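Local structure of azurocidin (Homo sapiens, 1A7S) at residues 14-19 with 53-58; 35-40 with 186-191; 121-126 with 179-184. The protein binds heparin, kills many species of Gram-negative bacteria, perhaps through affinity for their lipopolysaccharide, and attracts monocytes and fibroblasts as a neutrophil granule homologue of the serine proteases. All coordinates share one frame; numbering follows the deposited sequence.

Contact 1: residues 14-19 with 53-58; sequences FLASIQ and VVLGAY. With EOH (ethanol), chain E.
Ser17 and Val54 form an antiparallel hydrogen-bonded pair: Ser17 N donates to Val54 O at 2.9 Å, and Val54 N donates to Ser17 O at 2.8 Å, both bonds within 10° of straight. Towards the loop after Leu55 the strands part, and water takes over. One molecule donates to Leu15 O and Val54 O and accepts from Ala57 N; a second spans Leu15 O and Gly56 N. The Ser17 hydroxyl, turned anti to its own backbone N (chi1 169°), gives its proton to Gln19 OE1 in the carbonyl plane, on a lone pair, at 2.9 Å; His24 ND1 is its other partner. The Gln19 amide held in this way meets Val54, whose CG2 is almost equally far from CD, OE1 and NE2, 3.7 Å from Gln19 CD. The face bearing Ala16, Ile18, Val53 and Leu55 is apolar. Ala16 CB touches Leu55 CD2 at 3.7 Å and Val53 CG1 at 4.1 Å, while Ile18 and Val53 run side by side in the same direction towards Leu93 of strand 91-95. Gln19 and Thr52 continue the ladder, so the seam between the barrel's first and last strands rests on backbone bonds, with water at the fraying end and apolar packing inside.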
loop_
_atom_site.group_PDB
_atom_site.type_symbol
_atom_site.label_atom_id
_atom_site.label_comp_id
_atom_site.label_asym_id
_atom_site.label_seq_id
_atom_site.Cartn_x
_atom_site.Cartn_y
_atom_site.Cartn_z
ATOM N N PHE A 14 -5.292 -5.543 -7.274
ATOM C CA PHE A 14 -5.196 -5.737 -5.859
ATOM C C PHE A 14 -5.278 -4.448 -5.078
ATOM O O PHE A 14 -5.267 -4.468 -3.850
ATOM C CB PHE A 14 -3.920 -6.520 -5.499
ATOM C CG PHE A 14 -2.709 -5.909 -6.165
ATOM C CD1 PHE A 14 -2.139 -4.770 -5.695
ATOM C CD2 PHE A 14 -2.185 -6.481 -7.355
ATOM C CE1 PHE A 14 -1.087 -4.131 -6.354
ATOM C CE2 PHE A 14 -1.146 -5.843 -8.000
ATOM C CZ PHE A 14 -0.614 -4.686 -7.539
ATOM N N LEU A 15 -5.246 -3.296 -5.743
ATOM C CA LEU A 15 -5.124 -2.047 -5.075
ATOM C C LEU A 15 -6.401 -1.655 -4.310
ATOM O O LEU A 15 -7.507 -1.801 -4.875
ATOM C CB LEU A 15 -4.811 -0.902 -6.007
ATOM C CG LEU A 15 -3.468 -0.664 -6.477
ATOM C CD1 LEU A 15 -3.442 0.634 -7.297
ATOM C CD2 LEU A 15 -2.376 -0.626 -5.393
ATOM N N ALA A 16 -6.205 -1.107 -3.145
ATOM C CA ALA A 16 -7.307 -0.548 -2.372
ATOM C C ALA A 16 -7.170 0.954 -2.269
ATOM O O ALA A 16 -6.071 1.477 -2.186
ATOM C CB ALA A 16 -7.224 -1.130 -0.942
ATOM N N SER A 17 -8.314 1.612 -2.209
ATOM C CA SER A 17 -8.476 3.017 -1.852
ATOM C C SER A 17 -9.128 3.034 -0.465
ATOM O O SER A 17 -10.188 2.470 -0.297
ATOM C CB SER A 17 -9.326 3.740 -2.879
ATOM O OG SER A 17 -9.684 5.023 -2.419
ATOM N N ILE A 18 -8.475 3.638 0.509
ATOM C CA ILE A 18 -8.980 3.794 1.877
ATOM C C ILE A 18 -9.516 5.216 1.997
ATOM O O ILE A 18 -8.820 6.193 1.688
ATOM C CB ILE A 18 -7.879 3.507 2.912
ATOM C CG1 ILE A 18 -6.995 2.336 2.593
ATOM C CG2 ILE A 18 -8.564 3.358 4.253
ATOM C CD1 ILE A 18 -7.508 1.027 2.360
ATOM N N GLN A 19 -10.780 5.300 2.404
ATOM C CA GLN A 19 -11.535 6.547 2.310
ATOM C C GLN A 19 -12.142 6.923 3.633
ATOM O O GLN A 19 -12.573 6.066 4.427
ATOM C CB GLN A 19 -12.636 6.388 1.225
ATOM C CG GLN A 19 -12.036 6.021 -0.121
ATOM C CD GLN A 19 -12.938 6.127 -1.323
ATOM O OE1 GLN A 19 -12.448 5.968 -2.481
ATOM N NE2 GLN A 19 -14.178 6.392 -1.115
ATOM N N VAL A 53 -13.152 0.882 2.717
ATOM C CA VAL A 53 -12.188 0.302 1.805
ATOM C C VAL A 53 -12.874 0.069 0.470
ATOM O O VAL A 53 -13.897 -0.598 0.458
ATOM C CB VAL A 53 -11.602 -1.036 2.313
ATOM C CG1 VAL A 53 -10.679 -1.652 1.277
ATOM C CG2 VAL A 53 -10.905 -0.820 3.647
ATOM N N VAL A 54 -12.317 0.606 -0.600
ATOM C CA VAL A 54 -12.823 0.419 -1.929
ATOM C C VAL A 54 -11.839 -0.378 -2.768
ATOM O O VAL A 54 -10.683 0.019 -2.924
ATOM C CB VAL A 54 -13.098 1.781 -2.618
ATOM C CG1 VAL A 54 -13.745 1.553 -3.989
ATOM C CG2 VAL A 54 -14.004 2.639 -1.776
ATOM N N LEU A 55 -12.299 -1.507 -3.275
ATOM C CA LEU A 55 -11.555 -2.368 -4.198
ATOM C C LEU A 55 -12.155 -2.263 -5.590
ATOM O O LEU A 55 -13.355 -1.950 -5.723
ATOM C CB LEU A 55 -11.620 -3.809 -3.715
ATOM C CG LEU A 55 -11.159 -4.090 -2.276
ATOM C CD1 LEU A 55 -11.228 -5.604 -2.031
ATOM C CD2 LEU A 55 -9.780 -3.552 -2.046
ATOM N N GLY A 56 -11.412 -2.575 -6.619
ATOM C CA GLY A 56 -11.911 -2.535 -7.966
ATOM C C GLY A 56 -12.081 -1.145 -8.559
ATOM O O GLY A 56 -12.678 -1.017 -9.624
ATOM N N ALA A 57 -11.548 -0.110 -7.899
ATOM C CA ALA A 57 -11.703 1.228 -8.431
ATOM C C ALA A 57 -10.715 1.522 -9.546
ATOM O O ALA A 57 -9.619 0.972 -9.585
ATOM C CB ALA A 57 -11.488 2.238 -7.325
ATOM N N TYR A 58 -11.098 2.468 -10.402
ATOM C CA TYR A 58 -10.193 3.011 -11.409
ATOM C C TYR A 58 -10.164 4.528 -11.250
ATOM O O TYR A 58 -9.106 5.090 -10.854
ATOM C CB TYR A 58 -10.560 2.582 -12.812
ATOM C CG TYR A 58 -9.694 3.155 -13.902
ATOM C CD1 TYR A 58 -8.350 2.824 -13.887
ATOM C CD2 TYR A 58 -10.198 4.012 -14.855
ATOM C CE1 TYR A 58 -7.477 3.277 -14.791
ATOM C CE2 TYR A 58 -9.255 4.511 -15.846
ATOM C CZ TYR A 58 -7.931 4.133 -15.736
ATOM O OH TYR A 58 -6.996 4.583 -16.720
HETATM C C1 EOH E . -9.485 -0.814 -12.138
HETATM C C2 EOH E . -8.330 -0.075 -11.765
HETATM O O EOH E . -10.827 -1.137 -11.846
HETATM O O HOH W 1 -9.633 0.008 -5.611
HETATM O O HOH W 2 -8.693 -3.187 -6.839
#

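Contact 2: residues 35-40 with 186-191; sequences FVMTAA and HGVASF
Met37, Ala39 and Val188 meet without any strand pairing, the backbones coming nearest where Ala39 CA and Val188 CA are 6.4 Å apart, with no hydrogen bond across the contact. Val188 carries the contact with its two methyl groups. Its CG1, anti to the backbone N (chi1 172°), presses on the other main chain at the end of strand 35-38, 3.6 Å from Thr38 O and 3.7 Å from Ala39 N. Its CG2 points to Met37. That side chain runs extended from the backbone and then bends at its last torsion (chi3 71°), which curls the methyl back, so that CG, SD and CE all touch Val188 CG2; Met37 CE is 3.8 Å from it. Ala39 turns its methyl the same way and touches two residues, Val188 CG1 at 4.0 Å and Ala189 O at 3.6 Å. The Thr38 side chain points off in the other direction, where its OG1 is hydrogen-bonded to Gly27 O within the barrel. This is the interface between the two beta-barrels of the chymotrypsin fold: strand 35-38 belongs to the N-terminal barrel, within the region of antibiotic activity, and strand 184-192 to the C-terminal sheet. Strand 184-192 carries two classic beta bulges, one at His186 and Gly187 opposite Leu179, the other at Ser190 and Phe191 opposite Phe202. Leu90 and Leu92 add to the packing round Met37, and Thr204 touches Val188 from strand 201-205. Ala39 and Ala40 both touch Asp89, which probably corresponds to the triad aspartate of active relatives.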
loop_
_atom_site.group_PDB
_atom_site.type_symbol
_atom_site.label_atom_id
_atom_site.label_comp_id
_atom_site.label_asym_id
_atom_site.label_seq_id
_atom_site.Cartn_x
_atom_site.Cartn_y
_atom_site.Cartn_z
ATOM N N PHE A 35 -8.879 -9.479 4.062
ATOM C CA PHE A 35 -7.958 -8.558 4.656
ATOM C C PHE A 35 -7.200 -7.709 3.615
ATOM O O PHE A 35 -6.715 -8.191 2.611
ATOM C CB PHE A 35 -6.843 -9.257 5.510
ATOM C CG PHE A 35 -7.388 -9.926 6.768
ATOM C CD1 PHE A 35 -7.828 -11.242 6.668
ATOM C CD2 PHE A 35 -7.379 -9.305 7.963
ATOM C CE1 PHE A 35 -8.267 -11.880 7.816
ATOM C CE2 PHE A 35 -7.841 -9.900 9.109
ATOM C CZ PHE A 35 -8.292 -11.220 9.016
ATOM N N VAL A 36 -7.108 -6.432 3.963
ATOM C CA VAL A 36 -6.316 -5.437 3.266
ATOM C C VAL A 36 -5.132 -5.023 4.108
ATOM O O VAL A 36 -5.245 -4.745 5.309
ATOM C CB VAL A 36 -7.179 -4.219 2.880
ATOM C CG1 VAL A 36 -6.341 -3.003 2.476
ATOM C CG2 VAL A 36 -8.049 -4.643 1.608
ATOM N N MET A 37 -3.960 -4.995 3.463
ATOM C CA MET A 37 -2.696 -4.555 4.105
ATOM C C MET A 37 -2.438 -3.085 3.724
ATOM O O MET A 37 -2.508 -2.722 2.550
ATOM C CB MET A 37 -1.541 -5.421 3.595
ATOM C CG MET A 37 -0.198 -5.047 4.171
ATOM S SD MET A 37 1.093 -6.257 3.767
ATOM C CE MET A 37 1.321 -5.966 2.001
ATOM N N THR A 38 -2.132 -2.294 4.726
ATOM C CA THR A 38 -1.877 -0.873 4.576
ATOM C C THR A 38 -0.869 -0.448 5.657
ATOM O O THR A 38 -0.224 -1.306 6.285
ATOM C CB THR A 38 -3.188 -0.081 4.661
ATOM O OG1 THR A 38 -2.996 1.283 4.337
ATOM C CG2 THR A 38 -3.896 -0.214 5.950
ATOM N N ALA A 39 -0.663 0.859 5.759
ATOM C CA ALA A 39 0.251 1.420 6.752
ATOM C C ALA A 39 -0.509 1.812 7.978
ATOM O O ALA A 39 -1.569 2.450 7.926
ATOM C CB ALA A 39 0.964 2.633 6.145
ATOM N N ALA A 40 0.074 1.524 9.159
ATOM C CA ALA A 40 -0.468 2.022 10.419
ATOM C C ALA A 40 -0.464 3.544 10.504
ATOM O O ALA A 40 -1.357 4.134 11.162
ATOM C CB ALA A 40 0.235 1.418 11.618
ATOM N N HIS A 186 6.568 -6.632 -1.387
ATOM C CA HIS A 186 7.758 -6.533 -0.525
ATOM C C HIS A 186 7.731 -5.298 0.326
ATOM O O HIS A 186 8.504 -5.241 1.285
ATOM C CB HIS A 186 9.017 -6.540 -1.429
ATOM C CG HIS A 186 9.519 -7.896 -1.734
ATOM N ND1 HIS A 186 10.144 -8.637 -0.767
ATOM C CD2 HIS A 186 9.379 -8.675 -2.865
ATOM C CE1 HIS A 186 10.465 -9.823 -1.342
ATOM N NE2 HIS A 186 9.999 -9.842 -2.586
ATOM N N GLY A 187 6.883 -4.312 0.056
ATOM C CA GLY A 187 6.837 -3.145 0.841
ATOM C C GLY A 187 5.417 -2.567 0.961
ATOM O O GLY A 187 4.573 -2.832 0.164
ATOM N N VAL A 188 5.267 -1.759 2.008
ATOM C CA VAL A 188 4.080 -0.955 2.251
ATOM C C VAL A 188 4.550 0.512 2.366
ATOM O O VAL A 188 5.400 0.798 3.197
ATOM C CB VAL A 188 3.356 -1.366 3.540
ATOM C CG1 VAL A 188 2.240 -0.384 3.870
ATOM C CG2 VAL A 188 2.769 -2.777 3.382
ATOM N N ALA A 189 4.037 1.403 1.506
ATOM C CA ALA A 189 4.548 2.765 1.512
ATOM C C ALA A 189 4.374 3.431 2.854
ATOM O O ALA A 189 3.276 3.442 3.441
ATOM C CB ALA A 189 3.875 3.583 0.400
ATOM N N SER A 190 5.462 3.974 3.385
ATOM C CA SER A 190 5.478 4.556 4.706
ATOM C C SER A 190 5.775 6.022 4.715
ATOM O O SER A 190 4.946 6.833 5.165
ATOM C CB SER A 190 6.338 3.791 5.656
ATOM O OG SER A 190 6.460 4.272 6.928
ATOM N N PHE A 191 6.952 6.444 4.281
ATOM C CA PHE A 191 7.290 7.857 4.284
ATOM C C PHE A 191 8.360 8.143 3.267
ATOM O O PHE A 191 9.042 7.243 2.778
ATOM C CB PHE A 191 7.693 8.314 5.694
ATOM C CG PHE A 191 9.010 7.727 6.188
ATOM C CD1 PHE A 191 9.076 6.508 6.817
ATOM C CD2 PHE A 191 10.221 8.409 6.012
ATOM C CE1 PHE A 191 10.268 5.959 7.262
ATOM C CE2 PHE A 191 11.404 7.870 6.475
ATOM C CZ PHE A 191 11.436 6.617 7.106
#

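Contact 3: residues 121-126 with 179-184; sequences TRCQVA and LVCEGL. With NAG (2-acetamido-2-deoxy-beta-D-glucopyranose), chain B; EOH (ethanol), chain G.
Cys123 and Cys181 close a disulfide across two antiparallel strands of the C-terminal barrel of the chymotrypsin fold, just where strand 178-181 enters a beta hairpin. The sulfur atoms are 2.0 Å apart with a chi3 of 97°, close to the 90° such a bond prefers. Each SG lies anti to its own carbonyl carbon, and Cys123 CA sits only 3.2 Å from Val180 O. Further along, the strands join as a hydrogen-bonded pair: Gln124 N donates to Val180 O at 3.0 Å and Val180 N returns the bond to Gln124 O. The side chain of Leu179 lies on the buried face, where, with CG anti to the backbone N (chi1 175°), CD1 packs on Cys123 CB at 3.6 Å and rests near Gln124 O; Phe203, Val146 and Val159 surround it from the same sheet. After the disulfide a type I' turn from Cys181 to Leu184 leads into strand 184-192, with Glu182 and Gly183 at positive phi. The disulfide is buried, while the neighbouring Arg122 and Glu182 are exposed. Thr121 CG2 meets Glu182 OE2 at 4.1 Å, the two side chains crossing at about a right angle, and a water gives one proton to Thr121 OG1 and the other to Glu182 OE2; Thr121 OG1 is also bonded to Glu118 O. The Arg122 side chain leads away from 179-184, bends at chi3 and reaches the sugar carried by Asn145, its NH2 lying 3.1 Å from the ring oxygen O5 of that N-acetylglucosamine in an oblique approach. At the far end of the pair an ethanol, probably from the crystallisation liquor, lies against Val180, its oxygen accepting a hydrogen bond from Ala126 N at 2.9 Å.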
loop_
_atom_site.group_PDB
_atom_site.type_symbol
_atom_site.label_atom_id
_atom_site.label_comp_id
_atom_site.label_asym_id
_atom_site.label_seq_id
_atom_site.Cartn_x
_atom_site.Cartn_y
_atom_site.Cartn_z
ATOM N N THR A 121 17.150 -4.286 -7.474
ATOM C CA THR A 121 15.905 -4.986 -7.958
ATOM C C THR A 121 14.915 -3.904 -8.409
ATOM O O THR A 121 14.702 -2.910 -7.754
ATOM C CB THR A 121 15.301 -5.755 -6.771
ATOM O OG1 THR A 121 16.232 -6.746 -6.366
ATOM C CG2 THR A 121 14.008 -6.525 -7.211
ATOM N N ARG A 122 14.366 -4.142 -9.585
ATOM C CA ARG A 122 13.329 -3.294 -10.157
ATOM C C ARG A 122 11.952 -3.693 -9.598
ATOM O O ARG A 122 11.613 -4.881 -9.487
ATOM C CB ARG A 122 13.373 -3.468 -11.693
ATOM C CG ARG A 122 14.719 -2.774 -12.147
ATOM C CD ARG A 122 14.891 -2.913 -13.647
ATOM N NE ARG A 122 13.864 -2.272 -14.412
ATOM C CZ ARG A 122 13.997 -1.287 -15.274
ATOM N NH1 ARG A 122 15.146 -1.117 -15.963
ATOM N NH2 ARG A 122 12.975 -0.487 -15.535
ATOM N N CYS A 123 11.212 -2.714 -9.212
ATOM C CA CYS A 123 9.881 -2.833 -8.642
ATOM C C CYS A 123 8.971 -1.754 -9.292
ATOM O O CYS A 123 9.421 -0.927 -10.076
ATOM C CB CYS A 123 9.974 -2.574 -7.132
ATOM S SG CYS A 123 11.167 -3.548 -6.222
ATOM N N GLN A 124 7.711 -1.786 -8.903
ATOM C CA GLN A 124 6.759 -0.734 -9.229
ATOM C C GLN A 124 5.961 -0.365 -7.962
ATOM O O GLN A 124 5.795 -1.176 -7.086
ATOM C CB GLN A 124 5.759 -1.140 -10.321
ATOM C CG GLN A 124 6.411 -1.366 -11.665
ATOM C CD GLN A 124 5.503 -1.610 -12.806
ATOM O OE1 GLN A 124 5.799 -1.137 -13.971
ATOM N NE2 GLN A 124 4.422 -2.240 -12.651
ATOM N N VAL A 125 5.500 0.883 -7.983
ATOM C CA VAL A 125 4.568 1.372 -6.999
ATOM C C VAL A 125 3.462 2.110 -7.707
ATOM O O VAL A 125 3.789 2.906 -8.664
ATOM C CB VAL A 125 5.254 2.167 -5.879
ATOM C CG1 VAL A 125 6.051 3.325 -6.323
ATOM C CG2 VAL A 125 4.273 2.454 -4.787
ATOM N N ALA A 126 2.248 1.935 -7.374
ATOM C CA ALA A 126 1.076 2.536 -7.959
ATOM C C ALA A 126 0.195 3.137 -6.861
ATOM O O ALA A 126 0.115 2.649 -5.747
ATOM C CB ALA A 126 0.303 1.525 -8.782
ATOM N N LEU A 179 4.532 -1.852 -2.508
ATOM C CA LEU A 179 5.710 -1.935 -3.408
ATOM C C LEU A 179 5.727 -3.387 -3.920
ATOM O O LEU A 179 5.799 -4.304 -3.093
ATOM C CB LEU A 179 7.005 -1.652 -2.597
ATOM C CG LEU A 179 8.288 -1.833 -3.445
ATOM C CD1 LEU A 179 8.397 -0.712 -4.455
ATOM C CD2 LEU A 179 9.508 -1.858 -2.522
ATOM N N VAL A 180 5.650 -3.569 -5.253
ATOM C CA VAL A 180 5.619 -4.868 -5.839
ATOM C C VAL A 180 6.938 -5.132 -6.575
ATOM O O VAL A 180 7.288 -4.390 -7.462
ATOM C CB VAL A 180 4.446 -5.040 -6.820
ATOM C CG1 VAL A 180 4.475 -6.392 -7.422
ATOM C CG2 VAL A 180 3.130 -4.803 -6.032
ATOM N N CYS A 181 7.599 -6.182 -6.158
ATOM C CA CYS A 181 8.857 -6.599 -6.793
ATOM C C CYS A 181 8.725 -8.100 -7.050
ATOM O O CYS A 181 8.368 -8.839 -6.149
ATOM C CB CYS A 181 10.085 -6.341 -5.892
ATOM S SG CYS A 181 10.168 -4.786 -5.041
ATOM N N GLU A 182 9.030 -8.545 -8.269
ATOM C CA GLU A 182 9.041 -9.940 -8.592
ATOM C C GLU A 182 7.711 -10.645 -8.206
ATOM O O GLU A 182 7.670 -11.726 -7.690
ATOM C CB GLU A 182 10.212 -10.683 -7.928
ATOM C CG GLU A 182 11.573 -10.056 -8.116
ATOM C CD GLU A 182 12.766 -10.606 -7.390
ATOM O OE1 GLU A 182 12.781 -10.961 -6.195
ATOM O OE2 GLU A 182 13.814 -10.552 -8.050
ATOM N N GLY A 183 6.646 -9.882 -8.448
ATOM C CA GLY A 183 5.268 -10.327 -8.256
ATOM C C GLY A 183 4.777 -10.342 -6.845
ATOM O O GLY A 183 3.627 -10.750 -6.615
ATOM N N LEU A 184 5.569 -9.893 -5.869
ATOM C CA LEU A 184 5.229 -9.971 -4.466
ATOM C C LEU A 184 5.178 -8.592 -3.798
ATOM O O LEU A 184 5.915 -7.675 -4.185
ATOM C CB LEU A 184 6.249 -10.805 -3.705
ATOM C CG LEU A 184 6.467 -12.243 -4.181
ATOM C CD1 LEU A 184 7.537 -12.921 -3.360
ATOM C CD2 LEU A 184 5.161 -13.036 -4.123
HETATM C C1 NAG B . 9.170 0.493 -16.638
HETATM C C2 NAG B . 8.684 1.557 -17.680
HETATM C C3 NAG B . 8.384 0.839 -18.985
HETATM C C4 NAG B . 9.765 0.187 -19.441
HETATM C C5 NAG B . 10.027 -0.886 -18.357
HETATM C C6 NAG B . 11.388 -1.524 -18.483
HETATM C C7 NAG B . 7.311 3.366 -16.662
HETATM C C8 NAG B . 6.010 3.781 -16.057
HETATM N N2 NAG B . 7.388 2.123 -17.198
HETATM O O3 NAG B . 8.074 1.773 -19.967
HETATM O O4 NAG B . 9.403 -0.486 -20.689
HETATM O O5 NAG B . 10.351 -0.156 -17.154
HETATM O O6 NAG B . 12.306 -0.613 -19.023
HETATM O O7 NAG B . 8.278 4.054 -16.634
HETATM C C1 EOH G . 1.466 -1.622 -6.876
HETATM C C2 EOH G . 2.536 -1.730 -7.890
HETATM O O EOH G . 1.453 -0.440 -5.994
HETATM O O HOH W 3 16.751 -9.118 -8.296
#

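Contact 1 closes the N-terminal barrel, contact 3 lies in the C-terminal sheet, and contact 2 joins the two; their centres are about 14 Å (1 to 2), 13 Å (2 to 3) and 18 Å (1 to 3) apart. In chain order, segment 35-40 falls between the two strands of contact 1, while contact 3 is nested inside the long loop closed by contact 2. Val36 of strand 35-38 packs onto Ala16, Ile18, Val53 and Leu55 of contact 1. Gly187 O probably accepts a hydrogen bond from Leu179 N, linking contacts 2 and 3. Contact 2 and the touch of Phe14 on Val180 join the barrels; contacts 1 and 3 each hold strands together within one.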